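Metallopeptidase containing co-catalytic metalloactive site (Shewanella denitrificans OS217, PDB 3B2Y) probably acts as a zinc-dependent metallocarboxypeptidase of the M14 family, cleaving its substrates at a metal site that holds nickel in this crystal. Local coordinates at residues 16-21 with 82-87; 36-41 with 92-97; 48-53 with 110-115; 64-69 with 100-105; 167-172 with 243-248. All blocks are in the same frame, centred on the assembly; numbering follows the deposited sequence. Where two conformers were deposited one is given.

Overall arrangement
Contact 5 alone lies at the metal site; contacts 1 to 4 lie away from it. Contact 5 carries His170, a nickel ligand, and joins two central strands. Contact 4 pairs the edge strand of the same sheet with its neighbour; the centres of contacts 4 and 5 are about 21 Å apart. Helix 81-92 takes part in contact 1, where it meets the segment 16-21, and its Met86 packs on Leu105 of contact 4. The loop after that helix belongs to contact 2, which touches contact 4 through Leu41-Leu105 and Leu97-Leu103. Contact 3 meets contact 1 where Phe114 packs on Trp84; its Pro111 side chain remains about 14 Å from the nickel ion.

Contact 1 (16-21 with 82-87); sequences EIFNCQ and GPWGML
Phe18 and Trp84 lie alongside each other, pointing opposite ways, with Trp84 CE3 over one face of the phenyl ring and 3.5 Å from Phe18 CG. The ring planes lie 43° apart, so the two rings meet obliquely. Ile17 CG2 covers the opposite face of the same phenyl ring. Past the indole, Phe18 CE1 reaches Leu87 CG at 3.8 Å, while Phe18 CZ lies 3.5 Å from the backbone Trp84 O. Cys20 adds a sulfur-aromatic contact: its SG is 3.6 Å from Trp84 CH2 and stands 37° off the normal of the six-membered ring. The thiol gets there with SG placed between the backbone N and the carbonyl carbon (chi1 64°). Behind this shell, a G1 beta bulge in which Asn19 and Cys20 both face Ser15 shapes the short hairpin of strands 14-15 and 20-21. Phe28 of helix 25-39 meets Trp84 edge-to-face, and Val257 of helix 253-271 touches both Phe18 and Trp84. Segments 16-21 and 82-87 thus meet by apolar, aromatic and sulfur packing; the directed polar tie lies next to them, where Trp84 NE1 is hydrogen-bonded to Ser22 O and the turn of the indole is restrained.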
# COMPACT_ATOMS: atom_id res chain seq x y z
N GLU A 16 6.50 -19.10 -2.52
CA GLU A 16 7.49 -19.71 -3.39
C GLU A 16 8.38 -18.64 -4.05
O GLU A 16 9.55 -18.91 -4.29
CB GLU A 16 6.84 -20.59 -4.45
CG GLU A 16 7.83 -21.47 -5.20
N ILE A 17 7.84 -17.45 -4.36
CA ILE A 17 8.61 -16.38 -4.98
C ILE A 17 9.77 -16.03 -4.06
O ILE A 17 10.90 -15.89 -4.52
CB ILE A 17 7.76 -15.10 -5.24
CG1 ILE A 17 6.63 -15.35 -6.28
CG2 ILE A 17 8.66 -13.88 -5.61
CD1 ILE A 17 5.63 -14.16 -6.47
N PHE A 18 9.49 -15.91 -2.76
CA PHE A 18 10.50 -15.44 -1.80
C PHE A 18 11.14 -16.57 -0.99
O PHE A 18 12.11 -16.35 -0.25
CB PHE A 18 9.93 -14.30 -0.96
CG PHE A 18 9.60 -13.08 -1.78
CD1 PHE A 18 10.61 -12.22 -2.21
CD2 PHE A 18 8.30 -12.82 -2.16
CE1 PHE A 18 10.32 -11.11 -2.99
CE2 PHE A 18 7.99 -11.73 -2.94
CZ PHE A 18 8.99 -10.86 -3.35
N ASN A 19 10.62 -17.77 -1.16
CA ASN A 19 11.06 -18.96 -0.43
C ASN A 19 11.07 -18.75 1.07
O ASN A 19 12.03 -19.10 1.77
CB ASN A 19 12.44 -19.42 -0.91
CG ASN A 19 12.78 -20.83 -0.45
OD1 ASN A 19 11.89 -21.62 -0.07
ND2 ASN A 19 14.07 -21.17 -0.48
N CYS A 20 10.00 -18.15 1.59
CA CYS A 20 9.89 -17.98 3.00
C CYS A 20 8.45 -17.83 3.39
O CYS A 20 7.58 -17.77 2.54
CB CYS A 20 10.68 -16.73 3.40
SG CYS A 20 10.04 -15.23 2.74
N GLN A 21 8.21 -17.78 4.69
CA GLN A 21 6.90 -17.47 5.20
C GLN A 21 6.61 -15.99 5.14
O GLN A 21 7.52 -15.11 5.22
CB GLN A 21 6.81 -17.93 6.65
CG GLN A 21 5.39 -18.16 7.11
CD GLN A 21 5.35 -19.19 8.30
OE1 GLN A 21 5.05 -20.35 8.09
NE2 GLN A 21 5.66 -18.74 9.50
N GLY A 82 0.82 -7.19 0.34
CA GLY A 82 1.21 -5.82 0.00
C GLY A 82 2.73 -5.58 0.06
O GLY A 82 3.36 -5.27 -0.94
N PRO A 83 3.32 -5.69 1.26
CA PRO A 83 4.75 -5.41 1.37
C PRO A 83 5.58 -6.37 0.49
O PRO A 83 6.50 -5.92 -0.19
CB PRO A 83 5.03 -5.57 2.85
CG PRO A 83 3.71 -5.38 3.47
CD PRO A 83 2.75 -6.02 2.57
N TRP A 84 5.20 -7.66 0.42
CA TRP A 84 5.92 -8.57 -0.48
C TRP A 84 5.66 -8.23 -1.98
O TRP A 84 6.55 -8.41 -2.81
CB TRP A 84 5.64 -10.06 -0.20
CG TRP A 84 6.14 -10.53 1.13
CD1 TRP A 84 5.42 -10.71 2.22
CD2 TRP A 84 7.48 -10.87 1.45
NE1 TRP A 84 6.20 -11.16 3.26
CE2 TRP A 84 7.49 -11.28 2.80
CE3 TRP A 84 8.70 -10.86 0.74
CZ2 TRP A 84 8.65 -11.60 3.46
CZ3 TRP A 84 9.86 -11.23 1.39
CH2 TRP A 84 9.82 -11.64 2.73
N GLY A 85 4.44 -7.75 -2.28
CA GLY A 85 4.07 -7.23 -3.61
C GLY A 85 4.98 -6.09 -4.01
O GLY A 85 5.48 -6.04 -5.15
N MSE A 86 5.27 -5.19 -3.07
CA MSE A 86 6.19 -4.10 -3.36
C MSE A 86 7.61 -4.55 -3.64
O MSE A 86 8.28 -4.03 -4.50
CB MSE A 86 6.18 -3.07 -2.25
CG MSE A 86 6.70 -1.70 -2.76
SE MSE A 86 6.59 -0.37 -1.35
CE MSE A 86 4.66 -0.66 -0.94
N LEU A 87 8.09 -5.52 -2.87
CA LEU A 87 9.39 -6.09 -3.11
C LEU A 87 9.51 -6.75 -4.48
O LEU A 87 10.55 -6.63 -5.16
CB LEU A 87 9.74 -7.05 -1.98
CG LEU A 87 11.13 -7.61 -1.85
CD1 LEU A 87 12.18 -6.50 -1.95
CD2 LEU A 87 11.17 -8.29 -0.49

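Contact 2 (36-41 with 92-97); sequences VNRLGL and GLQPAL
Leu39 lays its CD2 methyl against the backbone between Leu93 and Pro95, 3.5 Å from Leu93 O and 3.7 Å from Pro95 N. The same methyl meets Leu93 CB and, at 4.0 Å, Pro95 CD. Leu93 O is also gripped end-on by the guanidinium of Arg38. NH1 and NH2 of Arg38 each donate to Leu93 O at 3.1 Å, with the oxygen lying in the guanidinium plane; the NH1 donor sits in the carbonyl plane and NH2 is tilted 15° from it. The Arg38 chain is extended through chi1 and chi2, then bends at chi3 (63°), which brings the group round to the loop. Here helix 25-39 ends in a Schellman motif: Gly40 has positive phi, and Leu41 N donates back to Val36 O. The contact thus ties this helix end, at the surface, to the loop that leaves helix 81-92. A leucine in place of Arg38 would probably leave Leu93 O without its two donors and Glu35 without the charge that its OE1 pairs with at Arg38 NE. The Gln94 side chain crosses Arg38 at about a right angle, its amide plane 51° from the guanidinium. One water joins them, accepting from Arg38 NH1 and donating to Gln94 OE1 at 3.1 Å.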
# COMPACT_ATOMS: atom_id res chain seq x y z
N VAL A 36 16.76 -1.65 -2.60
CA VAL A 36 16.93 -0.19 -2.49
C VAL A 36 18.40 0.26 -2.75
O VAL A 36 18.63 1.32 -3.32
CB VAL A 36 16.36 0.39 -1.17
CG1 VAL A 36 15.05 -0.28 -0.77
CG2 VAL A 36 17.35 0.33 -0.12
N ASN A 37 19.36 -0.55 -2.35
CA ASN A 37 20.77 -0.31 -2.63
C ASN A 37 20.96 -0.26 -4.16
O ASN A 37 21.64 0.62 -4.68
CB ASN A 37 21.64 -1.42 -2.03
CG ASN A 37 23.07 -1.45 -2.61
OD1 ASN A 37 23.30 -1.93 -3.73
ND2 ASN A 37 24.03 -0.95 -1.84
N ARG A 38 20.35 -1.23 -4.85
CA ARG A 38 20.56 -1.41 -6.28
C ARG A 38 19.92 -0.27 -7.07
O ARG A 38 20.45 0.17 -8.07
CB ARG A 38 19.99 -2.77 -6.71
CG ARG A 38 20.15 -3.09 -8.21
CD ARG A 38 19.42 -4.39 -8.58
NE ARG A 38 17.97 -4.33 -8.36
CZ ARG A 38 17.09 -3.81 -9.23
NH1 ARG A 38 17.50 -3.22 -10.34
NH2 ARG A 38 15.80 -3.81 -8.95
N LEU A 39 18.77 0.19 -6.60
CA LEU A 39 18.01 1.21 -7.26
C LEU A 39 18.46 2.63 -6.91
O LEU A 39 17.99 3.58 -7.54
CB LEU A 39 16.55 1.02 -6.96
CG LEU A 39 15.89 -0.17 -7.64
CD1 LEU A 39 14.52 -0.43 -7.00
CD2 LEU A 39 15.79 0.04 -9.17
N GLY A 40 19.37 2.76 -5.94
CA GLY A 40 19.92 4.05 -5.52
C GLY A 40 18.92 4.87 -4.73
O GLY A 40 18.88 6.11 -4.82
N LEU A 41 18.10 4.20 -3.96
CA LEU A 41 17.04 4.90 -3.23
C LEU A 41 17.60 5.35 -1.86
O LEU A 41 18.45 4.69 -1.28
CB LEU A 41 15.82 4.00 -3.10
CG LEU A 41 14.88 3.77 -4.27
CD1 LEU A 41 13.91 2.63 -3.96
CD2 LEU A 41 14.12 5.03 -4.58
N GLY A 92 11.58 -5.75 -10.24
CA GLY A 92 11.36 -5.58 -11.69
C GLY A 92 11.83 -4.25 -12.27
O GLY A 92 12.00 -4.14 -13.48
N LEU A 93 12.12 -3.28 -11.41
CA LEU A 93 12.43 -1.90 -11.80
C LEU A 93 13.91 -1.71 -12.09
O LEU A 93 14.73 -2.36 -11.49
CB LEU A 93 12.12 -0.99 -10.61
CG LEU A 93 10.66 -0.84 -10.20
CD1 LEU A 93 10.50 0.26 -9.15
CD2 LEU A 93 9.80 -0.57 -11.42
N GLN A 94 14.23 -0.72 -12.92
CA GLN A 94 15.58 -0.21 -13.08
C GLN A 94 15.64 1.25 -12.64
O GLN A 94 14.62 1.96 -12.62
CB GLN A 94 16.01 -0.35 -14.56
CG GLN A 94 16.30 -1.82 -15.03
CD GLN A 94 17.39 -2.51 -14.20
OE1 GLN A 94 18.42 -1.92 -13.87
NE2 GLN A 94 17.17 -3.78 -13.86
N PRO A 95 16.82 1.75 -12.31
CA PRO A 95 16.92 3.15 -11.96
C PRO A 95 16.35 4.17 -12.96
O PRO A 95 15.96 5.25 -12.53
CB PRO A 95 18.41 3.36 -11.79
CG PRO A 95 18.93 2.04 -11.40
CD PRO A 95 18.14 1.09 -12.22
N ALA A 96 16.32 3.85 -14.26
CA ALA A 96 15.71 4.75 -15.26
C ALA A 96 14.27 5.22 -14.93
O ALA A 96 13.87 6.28 -15.42
CB ALA A 96 15.71 4.12 -16.66
N LEU A 97 13.51 4.40 -14.21
CA LEU A 97 12.14 4.78 -13.81
C LEU A 97 12.22 6.14 -13.12
O LEU A 97 11.48 7.06 -13.43
CB LEU A 97 11.51 3.73 -12.92
CG LEU A 97 10.21 4.24 -12.26
CD1 LEU A 97 9.17 4.68 -13.34
CD2 LEU A 97 9.67 3.25 -11.26
O HOH W 1 20.20 -2.55 -11.36

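Contact 3 (48-53 with 110-115); sequences SVDSFA and NPTGFK
Val49 turns its CG1 methyl to the start of helix 111-115, where it rests 3.9 Å from both Pro111 CG and Thr112 CG2. Asp50 follows as the first corner of a type I' beta turn, Val49 to Phe52, closed in both directions by backbone bonds between its end residues. The Asp50 side chain crosses that of Thr112 at about a right angle, bringing Asp50 OD2 3.3 Å from Thr112 CG2. Arg122 meets the polar ends of both: its NE in a salt bridge with Asp50 OD2, its backbone N hydrogen-bonded to Thr112 OG1. Phe52, beyond the turn, slides alongside Pro111, with Phe52 CB 3.6 Å from Pro111 CB. With CG anti to the carbonyl carbon (chi1 -53°), its ring brings CZ to within 3.8 Å of Lys115 CD; Thr112 CG2 is at the ring edge, and Asp50 O stands over one face. Asn110 is the N-cap of the helix, its OD1 accepting from Gly113 N at 3.0 Å. The contact sets the tip of the hairpin of strands 42-49 and 52-58 against this short helix just after strand 102-106. Tyr29 of helix 25-39 touches both Phe52 and Pro111, and Phe123 packs on Val49.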
# COMPACT_ATOMS: atom_id res chain seq x y z
N SER A 48 10.54 4.03 14.58
CA SER A 48 10.85 2.63 14.84
C SER A 48 10.10 2.13 16.05
O SER A 48 9.86 2.89 16.98
CB SER A 48 12.38 2.44 14.96
OG SER A 48 12.97 2.70 16.18
N VAL A 49 9.69 0.86 16.02
CA VAL A 49 9.04 0.23 17.14
C VAL A 49 9.54 -1.21 17.23
O VAL A 49 9.70 -1.87 16.20
CB VAL A 49 7.50 0.30 16.95
CG1 VAL A 49 7.09 -0.34 15.72
CG2 VAL A 49 6.78 -0.30 18.22
N ASP A 50 9.84 -1.66 18.44
CA ASP A 50 10.29 -3.02 18.70
C ASP A 50 11.50 -3.33 17.84
O ASP A 50 11.65 -4.44 17.35
CB ASP A 50 9.15 -4.03 18.47
CG ASP A 50 8.15 -4.04 19.59
OD1 ASP A 50 8.40 -3.42 20.66
OD2 ASP A 50 7.11 -4.74 19.43
N SER A 51 12.37 -2.33 17.69
CA SER A 51 13.63 -2.41 16.92
C SER A 51 13.49 -2.41 15.40
O SER A 51 14.49 -2.51 14.68
CB SER A 51 14.46 -3.62 17.38
OG SER A 51 15.22 -3.32 18.57
N PHE A 52 12.26 -2.31 14.88
CA PHE A 52 12.00 -2.29 13.45
C PHE A 52 11.73 -0.89 12.93
O PHE A 52 10.83 -0.22 13.40
CB PHE A 52 10.77 -3.12 13.11
CG PHE A 52 10.80 -4.52 13.62
CD1 PHE A 52 11.74 -5.41 13.16
CD2 PHE A 52 9.86 -4.94 14.56
CE1 PHE A 52 11.78 -6.72 13.64
CE2 PHE A 52 9.89 -6.24 15.02
CZ PHE A 52 10.87 -7.12 14.57
N ALA A 53 12.49 -0.47 11.93
CA ALA A 53 12.35 0.85 11.34
C ALA A 53 11.16 0.95 10.43
O ALA A 53 10.80 0.00 9.70
CB ALA A 53 13.63 1.24 10.60
N ASN A 110 3.47 -1.10 9.69
CA ASN A 110 3.13 -1.84 10.89
C ASN A 110 4.02 -3.12 11.06
O ASN A 110 3.59 -4.24 10.86
CB ASN A 110 1.69 -2.26 10.79
CG ASN A 110 1.19 -3.00 12.03
OD1 ASN A 110 1.83 -3.08 13.08
ND2 ASN A 110 -0.02 -3.54 11.89
N PRO A 111 5.29 -2.92 11.35
CA PRO A 111 6.13 -4.15 11.45
C PRO A 111 5.79 -5.08 12.56
O PRO A 111 5.92 -6.30 12.39
CB PRO A 111 7.52 -3.55 11.70
CG PRO A 111 7.25 -2.20 12.28
CD PRO A 111 6.08 -1.72 11.48
N THR A 112 5.28 -4.60 13.70
CA THR A 112 4.91 -5.53 14.79
C THR A 112 3.70 -6.46 14.41
O THR A 112 3.75 -7.65 14.67
CB THR A 112 4.72 -4.83 16.12
OG1 THR A 112 3.54 -4.02 16.10
CG2 THR A 112 5.97 -4.01 16.47
N GLY A 113 2.72 -5.90 13.72
CA GLY A 113 1.58 -6.63 13.18
C GLY A 113 2.01 -7.60 12.08
O GLY A 113 1.53 -8.75 12.04
N PHE A 114 2.90 -7.15 11.20
CA PHE A 114 3.43 -7.95 10.10
C PHE A 114 4.13 -9.21 10.68
O PHE A 114 3.91 -10.30 10.19
CB PHE A 114 4.36 -7.10 9.27
CG PHE A 114 4.97 -7.79 8.09
CD1 PHE A 114 4.31 -7.82 6.86
CD2 PHE A 114 6.24 -8.33 8.17
CE1 PHE A 114 4.91 -8.40 5.74
CE2 PHE A 114 6.84 -8.91 7.06
CZ PHE A 114 6.16 -8.93 5.84
N LYS A 115 4.99 -9.01 11.67
CA LYS A 115 5.73 -10.12 12.32
C LYS A 115 4.77 -11.15 12.90
O LYS A 115 5.05 -12.37 12.90
CB LYS A 115 6.68 -9.55 13.42
CG LYS A 115 7.45 -10.58 14.19
CD LYS A 115 8.41 -9.90 15.18
CE LYS A 115 8.91 -10.89 16.21
NZ LYS A 115 7.85 -11.13 17.21

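Contact 4 (64-69 with 100-105); sequences SDLPSL and RVNLSL
Leu66 lies against the peptide between Arg100 and Val101, its CD2 on Arg100 O at 3.6 Å and its CD1 on Val101 N at 3.8 Å. This is the entry to a beta-alpha-beta unit, in which strand 68-73 leads through helix 81-92 to the parallel strand 102-106 at one edge of the mixed sheet. Pro67 comes next, with its CD 3.4 Å from Arg100 O, so both Leu66 and Pro67 touch the same carbonyl oxygen. Within the pair of strands, Asn102 N donates to Pro67 O, Leu69 N to Asn102 O, and Ser104 N to Leu69 O at 2.7 Å. Side chains then split between the two faces. Leu69 crosses Val101 at about a right angle: Val101 CG2, anti to its backbone N, is 3.7 Å from Leu69 CD1. Leu103 lies on the same face as Leu69, and its CD1 turns back to within 4.0 Å of Leu69 CB. Helix 253-271 covers this side through Phe267 and Cys271 on Leu69 and Ile268 on Leu103.

The other face carries Ser68 and Asn102. The Asn102 side chain crosses Leu66 at about a right angle, and its ND2 is hydrogen-bonded to Arg63 O just before the segment, which holds the amide toward the loop. Ser104 OG is hydrogen-bonded to Gln58 NE2 of strand 52-58. A water near Asn102 donates to Leu66 O at 2.6 Å and accepts only weakly from Asn102 ND2.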
# COMPACT_ATOMS: atom_id res chain seq x y z
N SER A 64 11.31 19.00 -9.59
CA SER A 64 10.03 19.75 -9.63
C SER A 64 9.19 19.48 -10.88
O SER A 64 7.95 19.52 -10.85
CB SER A 64 10.32 21.24 -9.56
OG SER A 64 11.25 21.58 -10.59
N ASP A 65 9.87 19.18 -11.97
CA ASP A 65 9.23 18.88 -13.24
C ASP A 65 8.66 17.47 -13.38
O ASP A 65 8.02 17.19 -14.41
CB ASP A 65 10.23 19.13 -14.38
CG ASP A 65 11.57 18.40 -14.16
OD1 ASP A 65 12.06 18.40 -13.01
OD2 ASP A 65 12.13 17.84 -15.13
N LEU A 66 8.86 16.60 -12.37
CA LEU A 66 8.44 15.18 -12.45
C LEU A 66 7.27 14.97 -11.48
O LEU A 66 7.24 15.64 -10.45
CB LEU A 66 9.59 14.23 -12.09
CG LEU A 66 10.89 14.26 -12.92
CD1 LEU A 66 11.88 13.24 -12.34
CD2 LEU A 66 10.58 14.02 -14.45
N PRO A 67 6.29 14.09 -11.82
CA PRO A 67 5.26 13.87 -10.84
C PRO A 67 5.79 13.16 -9.59
O PRO A 67 6.78 12.42 -9.64
CB PRO A 67 4.23 13.02 -11.59
CG PRO A 67 5.04 12.32 -12.67
CD PRO A 67 6.08 13.29 -13.04
N SER A 68 5.11 13.38 -8.48
CA SER A 68 5.49 12.79 -7.21
C SER A 68 4.39 11.82 -6.82
O SER A 68 3.25 12.20 -6.66
CB SER A 68 5.65 13.84 -6.12
OG SER A 68 6.73 14.74 -6.39
N LEU A 69 4.79 10.56 -6.67
CA LEU A 69 3.87 9.48 -6.40
C LEU A 69 4.42 8.75 -5.17
O LEU A 69 5.66 8.66 -4.98
CB LEU A 69 3.77 8.47 -7.53
CG LEU A 69 3.42 8.95 -8.92
CD1 LEU A 69 3.44 7.72 -9.86
CD2 LEU A 69 2.09 9.67 -8.98
N ARG A 100 11.74 9.73 -14.69
CA ARG A 100 10.47 10.30 -15.09
C ARG A 100 9.48 10.50 -13.98
O ARG A 100 8.44 11.11 -14.20
CB ARG A 100 9.87 9.54 -16.27
CG ARG A 100 9.12 8.31 -15.98
CD ARG A 100 8.40 7.88 -17.28
NE ARG A 100 7.55 6.74 -16.98
CZ ARG A 100 7.99 5.50 -16.82
NH1 ARG A 100 9.27 5.20 -17.03
NH2 ARG A 100 7.14 4.54 -16.51
N VAL A 101 9.83 10.06 -12.76
CA VAL A 101 8.92 10.16 -11.62
C VAL A 101 9.68 10.25 -10.31
O VAL A 101 10.71 9.58 -10.12
CB VAL A 101 7.89 9.00 -11.64
CG1 VAL A 101 8.60 7.67 -11.48
CG2 VAL A 101 6.76 9.18 -10.55
N ASN A 102 9.19 11.09 -9.40
CA ASN A 102 9.70 11.06 -8.02
C ASN A 102 8.89 10.01 -7.30
O ASN A 102 7.79 10.28 -6.88
CB ASN A 102 9.55 12.43 -7.37
CG ASN A 102 10.29 13.50 -8.11
OD1 ASN A 102 11.48 13.34 -8.41
ND2 ASN A 102 9.61 14.64 -8.34
N LEU A 103 9.37 8.79 -7.26
CA LEU A 103 8.58 7.70 -6.64
C LEU A 103 9.04 7.55 -5.20
O LEU A 103 10.25 7.48 -4.93
CB LEU A 103 8.69 6.38 -7.40
CG LEU A 103 7.86 5.16 -6.91
CD1 LEU A 103 6.37 5.52 -6.82
CD2 LEU A 103 8.00 4.00 -7.85
N SER A 104 8.08 7.64 -4.29
CA SER A 104 8.33 7.39 -2.87
C SER A 104 7.67 6.09 -2.45
O SER A 104 6.63 5.75 -2.97
CB SER A 104 7.84 8.59 -2.10
OG SER A 104 8.63 9.76 -2.45
N LEU A 105 8.31 5.35 -1.55
CA LEU A 105 7.84 4.01 -1.13
C LEU A 105 7.84 3.89 0.40
O LEU A 105 8.75 4.34 1.06
CB LEU A 105 8.77 2.95 -1.71
CG LEU A 105 8.93 2.97 -3.22
CD1 LEU A 105 10.13 2.12 -3.61
CD2 LEU A 105 7.64 2.49 -3.86
O HOH W 2 7.02 16.55 -7.99

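Contact 5 (167-172 with 243-248); sequences LTCHED and ACSETP. With NI (nickel (II) ion), chain C.
His170 and Glu246 sit as paired residues on two parallel strands, linked first by a ladder of backbone hydrogen bonds. Ser245 O accepts from His170 N at 2.9 Å, and His170 O from Thr247 N; Thr168 pairs with Ala243 and Ser245 in the same way, and Asp172 N donates to Thr247 O. A water bridges the strands, donating to His170 O and accepting from Ser245 OG at 2.6 Å.

Polar side chains meet on the face of Glu171 and Thr247. Thr247 OG1 donates to Glu171 OE1 at 2.9 Å, reaching the anti side of the carboxylate 26° out of its plane. The same OE1 is in a salt bridge with Arg256 NE, while OE2 takes a bond from Ala81 N, so both carboxylate oxygens are engaged. With an alanine at Glu171, Thr247 OG1 would probably lose its acceptor and Arg256 its buried counter-charge.

On the other face Cys244 SG, anti to its backbone N (chi1 173°), makes an oblique sulfur-aromatic contact with the His170 ring, 3.3 Å from His170 CD2.

Metal bonding completes the set. His170 ND1 holds the nickel ion at 2.2 Å; two waters also bind the nickel, one of them at 2.3 Å. Glu246, the predicted proton donor or acceptor, bends at chi2 (-80°) and turns its carboxylate toward that water, both oxygens about equally near, though the exact position of OE1 is doubtful. With His76 and Glu79 completing the protein ligands, this matches the two-histidine, one-glutamate metal site of M14 carboxypeptidases, at the carboxyl end of the central parallel strands.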
# COMPACT_ATOMS: atom_id res chain seq x y z
N LEU A 167 -1.04 5.34 -3.93
CA LEU A 167 -1.63 4.01 -3.95
C LEU A 167 -1.20 3.31 -2.67
O LEU A 167 -0.05 3.32 -2.31
CB LEU A 167 -1.12 3.20 -5.13
CG LEU A 167 -1.47 1.72 -5.26
CD1 LEU A 167 -2.96 1.50 -5.47
CD2 LEU A 167 -0.68 1.04 -6.40
N THR A 168 -2.19 2.80 -1.96
CA THR A 168 -2.01 1.89 -0.85
C THR A 168 -2.46 0.49 -1.28
O THR A 168 -3.52 0.28 -1.99
CB THR A 168 -2.82 2.31 0.41
OG1 THR A 168 -4.20 2.36 0.10
CG2 THR A 168 -2.44 3.67 0.89
N CYS A 169 -1.65 -0.47 -0.86
CA CYS A 169 -1.88 -1.85 -1.24
C CYS A 169 -2.29 -2.63 -0.02
O CYS A 169 -1.44 -2.99 0.82
CB CYS A 169 -0.59 -2.42 -1.81
SG CYS A 169 -0.35 -1.65 -3.48
N HIS A 170 -3.58 -2.84 0.07
CA HIS A 170 -4.22 -3.66 1.07
C HIS A 170 -4.73 -5.04 0.60
O HIS A 170 -4.72 -5.42 -0.58
CB HIS A 170 -5.40 -2.88 1.67
CG HIS A 170 -4.99 -1.71 2.54
ND1 HIS A 170 -5.25 -1.64 3.90
CD2 HIS A 170 -4.37 -0.55 2.22
CE1 HIS A 170 -4.76 -0.51 4.38
NE2 HIS A 170 -4.23 0.18 3.38
N GLU A 171 -5.23 -5.79 1.56
CA GLU A 171 -5.91 -7.02 1.25
C GLU A 171 -7.15 -7.13 2.09
O GLU A 171 -7.22 -6.61 3.20
CB GLU A 171 -5.04 -8.24 1.51
CG GLU A 171 -3.61 -8.27 0.94
CD GLU A 171 -3.12 -9.72 0.75
OE1 GLU A 171 -3.53 -10.33 -0.27
OE2 GLU A 171 -2.31 -10.22 1.61
N ASP A 172 -8.09 -7.87 1.59
CA ASP A 172 -9.28 -8.19 2.35
C ASP A 172 -9.20 -9.69 2.64
O ASP A 172 -9.50 -10.55 1.77
CB ASP A 172 -10.52 -7.78 1.58
CG ASP A 172 -11.79 -7.87 2.43
OD1 ASP A 172 -11.85 -8.77 3.30
OD2 ASP A 172 -12.72 -7.05 2.21
N ALA A 243 -5.75 5.66 -4.60
CA ALA A 243 -6.45 4.37 -4.62
C ALA A 243 -5.96 3.47 -3.50
O ALA A 243 -4.87 3.59 -3.03
CB ALA A 243 -6.28 3.66 -5.98
N CYS A 244 -6.83 2.57 -3.08
CA CYS A 244 -6.45 1.52 -2.16
C CYS A 244 -6.88 0.21 -2.79
O CYS A 244 -8.09 -0.01 -2.96
CB CYS A 244 -7.15 1.76 -0.84
SG CYS A 244 -6.95 0.46 0.38
N SER A 245 -5.92 -0.60 -3.23
CA SER A 245 -6.30 -1.90 -3.79
C SER A 245 -6.56 -2.88 -2.66
O SER A 245 -5.94 -2.81 -1.57
CB SER A 245 -5.24 -2.42 -4.73
OG SER A 245 -3.96 -2.35 -4.15
N GLU A 246 -7.45 -3.82 -2.92
CA GLU A 246 -7.77 -4.87 -1.98
C GLU A 246 -7.70 -6.22 -2.70
O GLU A 246 -8.68 -6.59 -3.41
CB GLU A 246 -9.19 -4.67 -1.46
CG GLU A 246 -9.39 -3.43 -0.58
CD GLU A 246 -8.91 -3.62 0.85
OE1 GLU A 246 -8.44 -4.73 1.20
OE2 GLU A 246 -9.01 -2.64 1.63
N THR A 247 -6.58 -6.93 -2.54
CA THR A 247 -6.50 -8.32 -3.02
C THR A 247 -7.17 -9.30 -2.02
O THR A 247 -7.21 -9.05 -0.79
CB THR A 247 -5.04 -8.70 -3.39
OG1 THR A 247 -4.15 -8.36 -2.31
CG2 THR A 247 -4.56 -7.93 -4.68
N PRO A 248 -7.74 -10.41 -2.52
CA PRO A 248 -8.45 -11.39 -1.68
C PRO A 248 -7.51 -12.31 -0.92
O PRO A 248 -6.71 -13.03 -1.55
CB PRO A 248 -9.25 -12.20 -2.70
CG PRO A 248 -8.55 -11.99 -4.02
CD PRO A 248 -7.79 -10.74 -3.95
NI NI C . -6.16 -3.27 5.14
O HOH W 3 -3.79 -4.60 -2.96
O HOH W 4 -7.92 -4.09 3.92
O HOH W 5 -7.80 -2.58 5.47